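Local structure of SusD superfamily protein (Parabacteroides distasonis, 3OTN) at residues A[124-129]-A[137-142]; A[158-163]-A[199-204]; A[290-295]-A[306-311]; A[359-364]-A[390-395]. The protein probably binds carbohydrate or another nutrient at the outer membrane, as a member of the SusD family of surface glycan-binding proteins. One frame throughout, in Å; residues are numbered along the deposited sequence.

Overall arrangement
All four contacts lie within one chain, interaction 1 on the opposite side of its centre from interactions 3 and 4. Interactions 1 and 2 adjoin: helix 156-172 packs beside helix 108-133, Lys138 of the first contact forms salt bridges with Glu158 and Glu162 of the second, and Phe127 packs on Tyr160 and Thr200. Interaction 1 is partly buried and turns on a tyrosine bonded to loop backbone; interaction 2 is buried, pairing rings and a carboxylate between helices. Interactions 3 and 4 have centres about 17 Å apart without touching. The former is buried and apolar, a short helix against a strand; the latter is buried yet charged, one arginine linking helices 360-375 and 380-392.

Interaction 1 (A[124-129]-A[137-142]); sequences LYYFYL and PKITTV. With EDO (1,2-ethanediol), chain R.
Tyr126 reaches from helix 108-133 to the chain at Pro137, Lys138 and Ile139, and nearly everything that passes between the two segments passes through its side chain. Its CB already points toward the loop, and CG is swung to one side of the backbone N (chi1 -89°), directing the ring the same way. Along one rim of the ring, CE1 comes to 3.4 Å from Pro137 O; on the other, CE2 lies 3.7 Å from Ile139 O. Both carbonyl oxygens sit at the ring's edge, near its plane, where the slightly positive C-H groups suit an oxygen. At the tip, OH donates a hydrogen bond of 2.6 Å to Ile139 O. The donor stands 23° out of the carbonyl plane, and the C=O...donor angle is 115°, so the hydroxyl meets the oxygen well to one side of the C=O direction. Beside it, Ile139 CB packs 3.5 Å from Tyr126 OH. A tyrosine suits this place because its apolar ring can be buried while its hydroxyl serves a backbone that belongs to no sheet. Ile90 and Ile163, on neighbouring helices, also touch its side chain, and Pro137 O is hydrogen-bonded to Tyr87 OH. Thr140 O accepts a weak bond from O2 of the bound 1,2-ethanediol. The arrangement is that of the loop between helices 108-133 and 156-172, pinned back on the first of them, in the TPR-related part of a SusD-type fold.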
# COMPACT_ATOMS: atom_id res chain seq x y z
N LEU A 124 -10.30 6.81 1.73
CA LEU A 124 -8.96 6.24 1.66
C LEU A 124 -8.22 6.32 3.02
O LEU A 124 -7.69 5.32 3.52
CB LEU A 124 -8.13 6.93 0.55
CG LEU A 124 -6.70 6.39 0.28
CD1 LEU A 124 -6.73 4.96 -0.24
CD2 LEU A 124 -5.91 7.33 -0.60
N TYR A 125 -8.24 7.50 3.63
CA TYR A 125 -7.56 7.71 4.91
C TYR A 125 -8.16 6.78 5.98
O TYR A 125 -7.41 6.13 6.73
CB TYR A 125 -7.66 9.15 5.38
CG TYR A 125 -6.83 10.13 4.55
CD1 TYR A 125 -5.46 9.92 4.34
CD2 TYR A 125 -7.38 11.29 4.07
CE1 TYR A 125 -4.71 10.81 3.63
CE2 TYR A 125 -6.63 12.18 3.33
CZ TYR A 125 -5.30 11.93 3.11
OH TYR A 125 -4.54 12.82 2.39
N TYR A 126 -9.50 6.72 6.04
CA TYR A 126 -10.19 5.89 7.00
C TYR A 126 -9.97 4.40 6.76
O TYR A 126 -9.85 3.65 7.72
CB TYR A 126 -11.70 6.18 7.03
CG TYR A 126 -12.06 7.25 8.01
CD1 TYR A 126 -11.90 7.05 9.40
CD2 TYR A 126 -12.54 8.47 7.58
CE1 TYR A 126 -12.24 8.04 10.31
CE2 TYR A 126 -12.90 9.47 8.47
CZ TYR A 126 -12.72 9.27 9.83
OH TYR A 126 -13.05 10.29 10.71
N PHE A 127 -9.89 3.99 5.50
CA PHE A 127 -9.64 2.58 5.17
C PHE A 127 -8.28 2.14 5.66
O PHE A 127 -8.15 1.02 6.12
CB PHE A 127 -9.81 2.36 3.65
CG PHE A 127 -9.76 0.92 3.20
CD1 PHE A 127 -10.52 -0.06 3.84
CD2 PHE A 127 -9.02 0.56 2.09
CE1 PHE A 127 -10.50 -1.38 3.37
CE2 PHE A 127 -9.01 -0.74 1.61
CZ PHE A 127 -9.72 -1.72 2.26
N TYR A 128 -7.26 3.01 5.57
CA TYR A 128 -5.95 2.69 6.15
C TYR A 128 -6.06 2.65 7.69
O TYR A 128 -5.66 1.67 8.32
CB TYR A 128 -4.85 3.66 5.72
CG TYR A 128 -4.29 3.30 4.39
CD1 TYR A 128 -5.02 3.53 3.22
CD2 TYR A 128 -3.09 2.60 4.29
CE1 TYR A 128 -4.52 3.15 1.96
CE2 TYR A 128 -2.57 2.24 3.05
CZ TYR A 128 -3.27 2.51 1.89
OH TYR A 128 -2.73 2.14 0.68
N LEU A 129 -6.69 3.68 8.28
CA LEU A 129 -6.86 3.73 9.74
C LEU A 129 -7.54 2.48 10.32
O LEU A 129 -7.04 1.88 11.31
CB LEU A 129 -7.60 4.97 10.18
CG LEU A 129 -6.84 6.28 10.12
CD1 LEU A 129 -7.88 7.39 10.36
CD2 LEU A 129 -5.75 6.32 11.21
N PRO A 137 -11.79 6.90 15.96
CA PRO A 137 -12.80 7.96 16.01
C PRO A 137 -13.49 8.24 14.68
O PRO A 137 -12.85 8.30 13.65
CB PRO A 137 -11.99 9.18 16.47
CG PRO A 137 -10.90 8.59 17.30
CD PRO A 137 -10.54 7.33 16.63
N LYS A 138 -14.80 8.39 14.76
CA LYS A 138 -15.68 8.61 13.64
C LYS A 138 -15.93 10.11 13.52
O LYS A 138 -16.80 10.64 14.20
CB LYS A 138 -16.98 7.86 13.90
CG LYS A 138 -18.02 7.93 12.79
CD LYS A 138 -19.16 6.93 13.04
CE LYS A 138 -20.01 7.29 14.17
NZ LYS A 138 -21.18 6.35 14.29
N ILE A 139 -15.17 10.78 12.64
CA ILE A 139 -15.14 12.23 12.51
C ILE A 139 -15.38 12.64 11.06
O ILE A 139 -14.55 12.36 10.18
CB ILE A 139 -13.78 12.81 12.97
CG1 ILE A 139 -13.50 12.46 14.43
CG2 ILE A 139 -13.75 14.34 12.82
CD1 ILE A 139 -12.08 12.77 14.86
N THR A 140 -16.53 13.24 10.82
CA THR A 140 -16.89 13.79 9.51
C THR A 140 -17.28 15.25 9.60
O THR A 140 -17.75 15.81 8.61
CB THR A 140 -18.09 13.00 8.89
OG1 THR A 140 -19.20 13.05 9.78
CG2 THR A 140 -17.73 11.55 8.64
N THR A 141 -17.13 15.88 10.77
CA THR A 141 -17.49 17.29 10.92
C THR A 141 -16.23 18.08 11.21
O THR A 141 -15.26 17.54 11.73
CB THR A 141 -18.57 17.51 12.03
OG1 THR A 141 -17.96 17.55 13.32
CG2 THR A 141 -19.61 16.43 12.02
N VAL A 142 -16.25 19.37 10.87
CA VAL A 142 -15.12 20.23 11.12
C VAL A 142 -14.92 20.31 12.64
O VAL A 142 -15.89 20.18 13.42
CB VAL A 142 -15.29 21.63 10.44
CG1 VAL A 142 -15.46 21.43 8.91
CG2 VAL A 142 -16.45 22.41 11.05
C1 EDO R . -17.96 17.61 6.04
O1 EDO R . -18.09 18.77 6.85
C2 EDO R . -19.26 16.81 6.08
O2 EDO R . -18.98 15.42 5.87

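Interaction 2 (A[158-163]-A[199-204]); sequences EIYDEI and LTYAGY
The rings of Tyr160 and Tyr201 meet as an offset edge-to-face pair, planes at 90° and centroids 5.4 Å apart, with the edge of Tyr201 turned to the face of Tyr160. Along that edge, Tyr201 CD2 lies 3.6 Å from Tyr160 CD1, while Tyr201 CE2 packs 3.7 Å from Tyr160 CB. Asp161 OD1 is also at the Tyr201 edge, near its plane. Tyr212 stacks on the same ring from outside the contact. With CG anti to the backbone N (chi1 -160°), the ring of Tyr201 extends across to helix 156-172, and its OH donates a 2.7 Å hydrogen bond to Asp161 OD1, which accepts through its syn lone pair. Lys157 forms a salt bridge with Asp161 OD2, which is likely to help hold the carboxylate in place and offset its charge. At the other end of the contact, Tyr160 OH rests 3.3 Å from Thr200 CG2, threonine's small methyl being able to come close to the phenol oxygen. A leucine at Tyr201 would probably leave Asp161 OD1 without its hydroxyl donor and strip the face of Tyr160 of this edge-on aromatic neighbour. The contact joins helices 156-172 and 187-202, consistent with the packed helix pairs of the TPR-like part of a SusD fold.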
# COMPACT_ATOMS: atom_id res chain seq x y z
N GLU A 158 -18.99 0.58 11.88
CA GLU A 158 -19.55 1.92 11.71
C GLU A 158 -18.71 2.81 10.77
O GLU A 158 -19.28 3.57 9.99
CB GLU A 158 -19.78 2.62 13.06
CG GLU A 158 -20.85 1.99 14.00
CD GLU A 158 -20.99 2.75 15.34
OE1 GLU A 158 -20.52 3.91 15.42
OE2 GLU A 158 -21.57 2.20 16.31
N ILE A 159 -17.39 2.72 10.86
CA ILE A 159 -16.52 3.52 10.00
C ILE A 159 -16.77 3.11 8.54
O ILE A 159 -16.95 3.96 7.67
CB ILE A 159 -15.02 3.37 10.33
CG1 ILE A 159 -14.67 3.78 11.78
CG2 ILE A 159 -14.17 4.11 9.31
CD1 ILE A 159 -15.19 5.17 12.21
N TYR A 160 -16.80 1.81 8.28
CA TYR A 160 -17.13 1.32 6.95
C TYR A 160 -18.56 1.72 6.50
O TYR A 160 -18.73 2.27 5.41
CB TYR A 160 -17.01 -0.20 6.86
CG TYR A 160 -15.65 -0.81 6.62
CD1 TYR A 160 -15.20 -1.09 5.33
CD2 TYR A 160 -14.87 -1.23 7.68
CE1 TYR A 160 -13.94 -1.72 5.11
CE2 TYR A 160 -13.63 -1.83 7.47
CZ TYR A 160 -13.18 -2.08 6.20
OH TYR A 160 -11.98 -2.72 6.05
N ASP A 161 -19.56 1.46 7.33
CA ASP A 161 -20.96 1.65 6.91
C ASP A 161 -21.38 3.12 6.81
O ASP A 161 -22.26 3.45 6.02
CB ASP A 161 -21.93 0.96 7.87
CG ASP A 161 -21.84 -0.55 7.86
OD1 ASP A 161 -21.22 -1.13 6.96
OD2 ASP A 161 -22.40 -1.15 8.79
N GLU A 162 -20.81 3.97 7.66
CA GLU A 162 -21.19 5.38 7.72
C GLU A 162 -20.27 6.32 6.97
O GLU A 162 -20.72 7.39 6.53
CB GLU A 162 -21.33 5.84 9.19
CG GLU A 162 -22.45 5.12 9.94
CD GLU A 162 -22.53 5.43 11.44
OE1 GLU A 162 -22.30 6.60 11.83
OE2 GLU A 162 -22.85 4.50 12.22
N ILE A 163 -19.00 5.97 6.82
CA ILE A 163 -18.06 6.86 6.17
C ILE A 163 -17.53 6.27 4.87
O ILE A 163 -17.80 6.79 3.80
CB ILE A 163 -16.86 7.25 7.07
CG1 ILE A 163 -17.37 7.83 8.39
CG2 ILE A 163 -15.97 8.32 6.31
CD1 ILE A 163 -16.24 8.34 9.32
N LEU A 199 -14.03 -6.30 -0.68
CA LEU A 199 -13.29 -7.54 -0.49
C LEU A 199 -12.87 -7.71 0.98
O LEU A 199 -13.02 -8.79 1.54
CB LEU A 199 -12.06 -7.59 -1.40
CG LEU A 199 -11.13 -8.80 -1.30
CD1 LEU A 199 -11.87 -10.10 -1.56
CD2 LEU A 199 -9.87 -8.58 -2.25
N THR A 200 -12.38 -6.63 1.58
CA THR A 200 -11.94 -6.62 2.99
C THR A 200 -13.12 -6.78 3.94
O THR A 200 -13.04 -7.54 4.90
CB THR A 200 -11.13 -5.34 3.33
OG1 THR A 200 -10.06 -5.19 2.38
CG2 THR A 200 -10.52 -5.38 4.74
N TYR A 201 -14.21 -6.07 3.65
CA TYR A 201 -15.46 -6.18 4.43
C TYR A 201 -15.97 -7.60 4.50
O TYR A 201 -16.48 -8.03 5.54
CB TYR A 201 -16.52 -5.27 3.82
CG TYR A 201 -17.68 -4.88 4.70
CD1 TYR A 201 -18.67 -5.79 5.02
CD2 TYR A 201 -17.83 -3.58 5.15
CE1 TYR A 201 -19.76 -5.44 5.78
CE2 TYR A 201 -18.95 -3.20 5.91
CZ TYR A 201 -19.90 -4.14 6.22
OH TYR A 201 -21.01 -3.82 6.96
N ALA A 202 -15.81 -8.35 3.41
CA ALA A 202 -16.18 -9.76 3.37
C ALA A 202 -15.23 -10.65 4.18
O ALA A 202 -15.63 -11.70 4.66
CB ALA A 202 -16.26 -10.27 1.94
N GLY A 203 -13.98 -10.22 4.31
CA GLY A 203 -12.97 -10.92 5.11
C GLY A 203 -12.96 -10.45 6.55
O GLY A 203 -13.93 -9.84 7.03
N TYR A 204 -11.87 -10.70 7.23
CA TYR A 204 -11.75 -10.32 8.64
C TYR A 204 -11.32 -8.86 8.80
O TYR A 204 -10.56 -8.35 7.97
CB TYR A 204 -10.77 -11.24 9.36
CG TYR A 204 -11.22 -12.69 9.50
CD1 TYR A 204 -12.10 -13.09 10.53
CD2 TYR A 204 -10.69 -13.68 8.67
CE1 TYR A 204 -12.45 -14.44 10.69
CE2 TYR A 204 -11.05 -15.02 8.81
CZ TYR A 204 -11.93 -15.39 9.80
OH TYR A 204 -12.23 -16.72 9.90

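Interaction 3 (A[290-295]-A[306-311]); sequences EFVESF and QYFFTN. With EDO (1,2-ethanediol), chain O.
Val292 and Phe308 mark the closest backbone approach, their CA atoms 8.2 Å apart, where a short helix ends in a type I turn from Val292 to Phe295 and faces the strand at 308-309. Phe308 meets Val292 with a face and Phe295 with its edge. Over that face sits the methyl Val292 CG2, 3.8 Å from the ring centroid and only 7° off the normal, a CH-pi contact centred on the ring. With CG1 anti to the backbone N (chi1 169°), CG2 is left beside that N and meets the ring, and the branched valine offers a compact methyl to a flat surface. The opposite face of Phe308 is backed near its rim by CB of the preceding Tyr307.

At its edge Phe308 meets Phe295 in an offset edge-to-face pair, planes at 83°, with Phe308 CE2 4.0 Å from Phe295 CE1. Phe295 CE1 also stands over one face of Phe291, near the rim, continuing the aromatic cluster into the helix. Strand 308-312 is the central strand of a three-stranded antiparallel sheet, with 329-331 and 334-336 on its flanks, so the contact seats the end of helix 289-292 against that sheet; Ile336 and Pro287 also touch Phe308.

The helix end is tied by Phe291 O, which accepts both Ser294 N and Ser294 OG, the hydroxyl at 2.6 Å. Serine suits this position, being short enough to fold back on the carbonyl. At the corner of the strand, one 1,2-ethanediol oxygen, O1, donates to Thr310 OG1 and accepts a nearly straight bond of 2.8 Å from Asn311 ND2.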
# COMPACT_ATOMS: atom_id res chain seq x y z
N GLU A 290 14.44 -16.88 2.81
CA GLU A 290 13.32 -17.87 2.77
C GLU A 290 12.18 -17.47 1.83
O GLU A 290 11.62 -18.32 1.13
CB GLU A 290 12.73 -18.13 4.18
CG GLU A 290 13.67 -18.83 5.18
CD GLU A 290 14.61 -17.87 5.94
OE1 GLU A 290 14.73 -16.66 5.57
OE2 GLU A 290 15.25 -18.35 6.89
N PHE A 291 11.83 -16.18 1.80
CA PHE A 291 10.83 -15.72 0.86
C PHE A 291 11.35 -15.76 -0.56
O PHE A 291 10.63 -16.21 -1.47
CB PHE A 291 10.33 -14.32 1.18
CG PHE A 291 9.25 -13.84 0.23
CD1 PHE A 291 8.07 -14.56 0.08
CD2 PHE A 291 9.43 -12.68 -0.53
CE1 PHE A 291 7.06 -14.11 -0.79
CE2 PHE A 291 8.45 -12.24 -1.41
CZ PHE A 291 7.25 -12.95 -1.54
N VAL A 292 12.57 -15.28 -0.77
CA VAL A 292 13.13 -15.26 -2.12
C VAL A 292 13.18 -16.69 -2.67
O VAL A 292 12.79 -16.94 -3.82
CB VAL A 292 14.50 -14.58 -2.15
CG1 VAL A 292 15.21 -14.79 -3.51
CG2 VAL A 292 14.35 -13.06 -1.84
N GLU A 293 13.59 -17.64 -1.83
CA GLU A 293 13.76 -19.03 -2.27
C GLU A 293 12.43 -19.79 -2.37
O GLU A 293 12.44 -20.93 -2.80
CB GLU A 293 14.80 -19.73 -1.38
CG GLU A 293 16.17 -19.03 -1.60
CD GLU A 293 17.33 -19.59 -0.83
OE1 GLU A 293 17.12 -20.45 0.04
OE2 GLU A 293 18.47 -19.14 -1.13
N SER A 294 11.30 -19.16 -1.98
CA SER A 294 9.95 -19.76 -2.08
C SER A 294 9.27 -19.63 -3.44
O SER A 294 8.25 -20.28 -3.68
CB SER A 294 9.01 -19.17 -1.02
OG SER A 294 8.57 -17.85 -1.29
N PHE A 295 9.79 -18.76 -4.31
CA PHE A 295 9.26 -18.58 -5.65
C PHE A 295 9.46 -19.86 -6.46
O PHE A 295 10.43 -20.57 -6.27
CB PHE A 295 9.96 -17.44 -6.40
CG PHE A 295 9.55 -16.06 -5.97
CD1 PHE A 295 9.90 -15.57 -4.72
CD2 PHE A 295 8.90 -15.20 -6.87
CE1 PHE A 295 9.56 -14.29 -4.34
CE2 PHE A 295 8.56 -13.92 -6.49
CZ PHE A 295 8.89 -13.45 -5.24
N GLN A 306 15.69 -8.40 -11.47
CA GLN A 306 14.26 -8.28 -11.70
C GLN A 306 13.74 -7.73 -10.39
O GLN A 306 13.93 -6.56 -10.14
CB GLN A 306 13.66 -9.62 -12.16
CG GLN A 306 14.20 -10.02 -13.55
CD GLN A 306 13.73 -9.10 -14.69
OE1 GLN A 306 12.73 -8.40 -14.58
NE2 GLN A 306 14.43 -9.14 -15.80
N TYR A 307 13.13 -8.54 -9.53
CA TYR A 307 12.67 -8.03 -8.25
C TYR A 307 13.78 -7.94 -7.20
O TYR A 307 13.67 -7.15 -6.25
CB TYR A 307 11.53 -8.89 -7.73
CG TYR A 307 10.15 -8.56 -8.25
CD1 TYR A 307 9.91 -7.63 -9.26
CD2 TYR A 307 9.04 -9.20 -7.70
CE1 TYR A 307 8.62 -7.30 -9.67
CE2 TYR A 307 7.73 -8.87 -8.09
CZ TYR A 307 7.53 -7.94 -9.09
OH TYR A 307 6.26 -7.64 -9.51
N PHE A 308 14.82 -8.75 -7.38
CA PHE A 308 15.92 -8.84 -6.43
C PHE A 308 17.25 -8.67 -7.12
O PHE A 308 17.37 -8.90 -8.34
CB PHE A 308 15.86 -10.18 -5.66
CG PHE A 308 14.53 -10.44 -5.03
CD1 PHE A 308 14.09 -9.65 -3.98
CD2 PHE A 308 13.66 -11.41 -5.56
CE1 PHE A 308 12.83 -9.87 -3.42
CE2 PHE A 308 12.40 -11.60 -5.04
CZ PHE A 308 11.98 -10.85 -3.96
N PHE A 309 18.25 -8.27 -6.34
CA PHE A 309 19.65 -8.23 -6.80
C PHE A 309 20.61 -8.66 -5.71
O PHE A 309 20.26 -8.70 -4.54
CB PHE A 309 20.03 -6.89 -7.47
CG PHE A 309 20.23 -5.71 -6.54
CD1 PHE A 309 19.26 -5.31 -5.62
CD2 PHE A 309 21.38 -4.90 -6.68
CE1 PHE A 309 19.44 -4.15 -4.82
CE2 PHE A 309 21.56 -3.75 -5.87
CZ PHE A 309 20.59 -3.38 -4.95
N THR A 310 21.80 -9.06 -6.15
CA THR A 310 22.83 -9.67 -5.28
C THR A 310 24.23 -9.15 -5.57
O THR A 310 25.17 -9.48 -4.86
CB THR A 310 22.87 -11.20 -5.51
OG1 THR A 310 23.22 -11.45 -6.87
CG2 THR A 310 21.54 -11.86 -5.22
N ASN A 311 24.40 -8.38 -6.65
CA ASN A 311 25.64 -7.70 -6.92
C ASN A 311 25.38 -6.34 -7.61
O ASN A 311 24.32 -6.10 -8.20
CB ASN A 311 26.55 -8.61 -7.78
CG ASN A 311 26.02 -8.78 -9.20
OD1 ASN A 311 25.92 -7.82 -9.96
ND2 ASN A 311 25.71 -10.01 -9.57
C1 EDO O . 27.05 -12.52 -6.81
O1 EDO O . 26.07 -12.18 -7.79
C2 EDO O . 26.80 -13.95 -6.33
O2 EDO O . 25.64 -13.98 -5.51

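Interaction 4 (A[359-364]-A[390-395]); sequences RYTDVL and RGRAGL. With EDO (1,2-ethanediol), chain S.
Arg392 of helix 380-392 reaches Thr361 on helix 360-375, and the segment that carries it begins two residues earlier with Arg390. The guanidinium of Arg390 turns elsewhere, to salt bridges with Glu409 and Glu296, and Leu395 CB lies over one of its faces.

Arg392 makes the contact. Its CG is anti to the backbone N (chi1 179°), which sends the chain away from its own helix, and a bend at chi3 of 60° turns the guanidinium to present NH2 to the threonine. Arg392 NH2 donates to Thr361 OG1 at 2.9 Å with an N-H...O angle of 177°, the oxygen lying in the guanidinium plane, while the methyl Thr361 CG2 packs 3.7 Å from Arg392 NH2. Thr361 is short enough to set both its hydroxyl and its methyl against the arginine, and OG1 is also hydrogen-bonded to Glu248.

The two helices belong to the RagB/SusD region, and the long arginine spans a CA separation of 11.2 Å between Thr361 and Arg392. Arg359 NH1 comes to 4.5 Å from Arg392 NH2, but the acids Glu248, Glu421 and Asp417 pair with these guanidiniums and are likely to offset the like charges. A methionine in place of Arg392 would probably leave Thr361 OG1 without this N-H donor and deprive Asp417 and Glu248 of this cationic partner.

Ala393 is the first residue to leave helical angles, and Gly394 at positive phi is the C-prime residue of a Schellman motif: Leu395 N bonds to Arg390 O at 3.0 Å, and Gly394 N to Gly391 O.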
# COMPACT_ATOMS: atom_id res chain seq x y z
N ARG A 359 -2.43 -0.28 -8.45
CA ARG A 359 -2.06 -0.53 -9.83
C ARG A 359 -2.92 -1.68 -10.38
O ARG A 359 -3.55 -2.41 -9.65
CB ARG A 359 -0.57 -0.81 -9.98
CG ARG A 359 -0.04 -2.11 -9.38
CD ARG A 359 1.43 -2.16 -9.63
NE ARG A 359 2.15 -3.32 -9.07
CZ ARG A 359 2.62 -4.36 -9.78
NH1 ARG A 359 2.41 -4.45 -11.09
NH2 ARG A 359 3.36 -5.31 -9.16
N TYR A 360 -2.98 -1.77 -11.69
CA TYR A 360 -3.88 -2.72 -12.37
C TYR A 360 -3.66 -4.17 -12.00
O TYR A 360 -4.65 -4.92 -11.86
CB TYR A 360 -3.72 -2.53 -13.87
CG TYR A 360 -4.77 -3.14 -14.76
CD1 TYR A 360 -6.12 -2.97 -14.52
CD2 TYR A 360 -4.38 -3.78 -15.93
CE1 TYR A 360 -7.05 -3.47 -15.40
CE2 TYR A 360 -5.31 -4.29 -16.81
CZ TYR A 360 -6.63 -4.12 -16.54
OH TYR A 360 -7.55 -4.63 -17.40
N THR A 361 -2.41 -4.59 -11.81
CA THR A 361 -2.17 -6.00 -11.40
C THR A 361 -2.93 -6.39 -10.12
O THR A 361 -3.55 -7.46 -10.06
CB THR A 361 -0.68 -6.36 -11.27
OG1 THR A 361 -0.05 -6.25 -12.55
CG2 THR A 361 -0.48 -7.81 -10.74
N ASP A 362 -2.91 -5.50 -9.12
CA ASP A 362 -3.62 -5.68 -7.86
C ASP A 362 -5.12 -5.79 -8.12
O ASP A 362 -5.78 -6.68 -7.61
CB ASP A 362 -3.34 -4.46 -6.97
CG ASP A 362 -3.81 -4.60 -5.51
OD1 ASP A 362 -4.40 -5.63 -5.06
OD2 ASP A 362 -3.55 -3.60 -4.77
N VAL A 363 -5.64 -4.92 -8.99
CA VAL A 363 -7.07 -4.92 -9.28
C VAL A 363 -7.48 -6.24 -9.96
O VAL A 363 -8.51 -6.79 -9.62
CB VAL A 363 -7.51 -3.72 -10.10
CG1 VAL A 363 -9.01 -3.85 -10.48
CG2 VAL A 363 -7.26 -2.43 -9.33
N LEU A 364 -6.69 -6.71 -10.92
CA LEU A 364 -6.94 -8.01 -11.57
C LEU A 364 -6.98 -9.18 -10.55
O LEU A 364 -7.90 -10.03 -10.58
CB LEU A 364 -5.87 -8.30 -12.62
CG LEU A 364 -5.75 -7.37 -13.84
CD1 LEU A 364 -4.82 -7.96 -14.90
CD2 LEU A 364 -7.13 -7.10 -14.42
N ARG A 390 1.23 -15.09 -14.41
CA ARG A 390 2.19 -16.17 -14.48
C ARG A 390 3.04 -16.10 -15.75
O ARG A 390 4.25 -16.25 -15.68
CB ARG A 390 1.48 -17.53 -14.35
CG ARG A 390 0.98 -17.83 -12.92
CD ARG A 390 0.17 -19.16 -12.87
NE ARG A 390 1.00 -20.27 -13.28
CZ ARG A 390 1.86 -20.94 -12.50
NH1 ARG A 390 1.99 -20.70 -11.19
NH2 ARG A 390 2.59 -21.90 -13.04
N GLY A 391 2.41 -15.82 -16.90
CA GLY A 391 3.13 -15.70 -18.20
C GLY A 391 4.18 -14.59 -18.23
O GLY A 391 5.28 -14.79 -18.73
N ARG A 392 3.85 -13.43 -17.68
CA ARG A 392 4.81 -12.36 -17.50
C ARG A 392 6.01 -12.84 -16.65
O ARG A 392 7.14 -12.45 -16.93
CB ARG A 392 4.14 -11.16 -16.87
CG ARG A 392 5.08 -10.00 -16.62
CD ARG A 392 4.32 -8.78 -16.23
NE ARG A 392 3.53 -8.90 -15.02
CZ ARG A 392 2.61 -8.00 -14.63
NH1 ARG A 392 2.38 -6.91 -15.35
NH2 ARG A 392 1.94 -8.18 -13.49
N ALA A 393 5.75 -13.68 -15.65
CA ALA A 393 6.83 -14.27 -14.83
C ALA A 393 7.55 -15.48 -15.49
O ALA A 393 8.35 -16.15 -14.83
CB ALA A 393 6.30 -14.65 -13.44
N GLY A 394 7.28 -15.77 -16.76
CA GLY A 394 7.93 -16.88 -17.45
C GLY A 394 7.47 -18.26 -17.04
O GLY A 394 8.13 -19.23 -17.37
N LEU A 395 6.34 -18.33 -16.33
CA LEU A 395 5.79 -19.56 -15.82
C LEU A 395 4.71 -20.10 -16.73
O LEU A 395 3.98 -19.34 -17.38
CB LEU A 395 5.17 -19.33 -14.44
CG LEU A 395 6.11 -18.77 -13.38
CD1 LEU A 395 5.35 -18.44 -12.11
CD2 LEU A 395 7.29 -19.74 -13.14
C1 EDO S . -7.99 -8.99 -18.73
O1 EDO S . -7.98 -10.34 -19.23
C2 EDO S . -6.56 -8.51 -18.52
O2 EDO S . -6.50 -7.10 -18.76